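Enoyl-[acyl-carrier-protein] reductase [FMN] (Thermotoga maritima, PDB 5GVJ) probably reduces enoyl-acyl-carrier-protein intermediates of fatty acid synthesis with NADH, using FMN as its flavin cofactor. Local coordinates at residues E139-E142 / H146-E149. The protein carries 1 engineered substitution. Sequence-based numbering, arbitrary orientation.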
# COMPACT_ATOMS: atom_id res chain seq x y z
N GLU A 139 -2.45 2.25 -10.23
CA GLU A 139 -3.58 1.84 -9.39
C GLU A 139 -3.21 0.59 -8.60
O GLU A 139 -3.09 -0.50 -9.18
CB GLU A 139 -4.82 1.60 -10.25
CG GLU A 139 -6.01 1.16 -9.43
CD GLU A 139 -7.27 1.04 -10.28
OE1 GLU A 139 -7.50 -0.03 -10.87
OE2 GLU A 139 -8.00 2.04 -10.36
N GLY A 140 -3.06 0.74 -7.29
CA GLY A 140 -2.78 -0.39 -6.44
C GLY A 140 -3.99 -1.28 -6.23
O GLY A 140 -5.15 -0.86 -6.35
N MET A 141 -3.71 -2.55 -5.91
CA MET A 141 -4.74 -3.58 -5.79
C MET A 141 -5.63 -3.42 -4.56
O MET A 141 -6.57 -4.21 -4.41
CB MET A 141 -4.09 -4.96 -5.77
CG MET A 141 -3.07 -5.13 -4.68
SD MET A 141 -3.81 -5.93 -3.26
CE MET A 141 -3.99 -7.60 -3.91
N GLU A 142 -5.39 -2.44 -3.68
CA GLU A 142 -6.37 -2.17 -2.63
C GLU A 142 -7.59 -1.43 -3.15
O GLU A 142 -8.55 -1.24 -2.39
CB GLU A 142 -5.75 -1.35 -1.49
CG GLU A 142 -4.88 -0.16 -1.93
CD GLU A 142 -3.41 -0.54 -2.00
OE1 GLU A 142 -3.03 -1.31 -2.91
OE2 GLU A 142 -2.63 -0.09 -1.13
N HIS A 146 -12.03 -4.27 -10.62
CA HIS A 146 -10.97 -5.09 -11.18
C HIS A 146 -9.60 -4.51 -10.80
O HIS A 146 -9.39 -3.30 -10.82
CB HIS A 146 -11.13 -5.19 -12.70
CG HIS A 146 -12.37 -5.91 -13.12
ND1 HIS A 146 -13.47 -5.26 -13.66
CD2 HIS A 146 -12.71 -7.22 -13.06
CE1 HIS A 146 -14.42 -6.14 -13.91
NE2 HIS A 146 -13.99 -7.34 -13.56
N ILE A 147 -8.68 -5.40 -10.42
CA ILE A 147 -7.42 -4.98 -9.82
C ILE A 147 -6.26 -5.77 -10.41
O ILE A 147 -6.43 -6.86 -10.95
CB ILE A 147 -7.43 -5.17 -8.29
CG1 ILE A 147 -7.85 -6.61 -7.96
CG2 ILE A 147 -8.32 -4.14 -7.62
CD1 ILE A 147 -7.52 -7.05 -6.54
N GLY A 148 -5.07 -5.20 -10.26
CA GLY A 148 -3.83 -5.89 -10.54
C GLY A 148 -3.33 -6.65 -9.32
O GLY A 148 -4.11 -7.07 -8.46
N GLU A 149 -2.01 -6.82 -9.24
CA GLU A 149 -1.40 -7.58 -8.17
C GLU A 149 -0.58 -6.74 -7.21
O GLU A 149 -0.37 -7.17 -6.07
CB GLU A 149 -0.50 -8.68 -8.75
CG GLU A 149 -1.04 -9.29 -10.02
CD GLU A 149 -0.42 -10.64 -10.32
OE1 GLU A 149 0.73 -10.68 -10.82
OE2 GLU A 149 -1.09 -11.67 -10.03
O HOH W 1 -5.04 -2.52 -9.55
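In the FMN-site loop that leaves strand 136-139 of the TIM-barrel-type sheet, Met141 and Ile147 pack against each other where the chain doubles back, their CA atoms 5.0 Å apart. Glu139 and the nearby Gly144 both bind FMN, which is absent from this chain. Ile147 lies against the Met141 backbone with two branches: CG2 comes to 3.7 Å from Met141 O, and CD1 lies equally close to that oxygen and 4.1 Å from Met141 CB. CG1 is wedged between the backbone N and the carbonyl carbon of Ile147 (chi1 52°), and the extended chi2 (163°) carries CD1 on to Met141. An alanine here would remove CG1, CG2 and CD1 and would probably leave a gap beside the carbonyl and CB of Met141. Met141 in turn lays the base of its chain over the following backbone, CB 3.4 Å from Gly148 O and CG 3.7 Å from Glu149 O. Beyond CG its chain bends at both chi2 (97°) and chi3, and it packs on Met141 of the second subunit. Nearer the strand end a water links the two segments, donating to Glu139 O and accepting from Gly148 N, each at 2.8 Å. The extended side chain of Glu139 brings OE1 to 3.8 Å from His146 O, an approach of two acceptor oxygens that makes no bond, and lies near Gln191, another FMN-binding residue. Arg232 of the antiparallel strand 231-234 donates to Met141 O, the oxygen that Ile147 covers. At the dimer interface Glu149 OE1 forms a salt bridge with Arg235 of the second subunit. The contact thus joins the end of strand 136-139, beside strand 167-170, to strand 145-146 and the loop leading to helix 152-162.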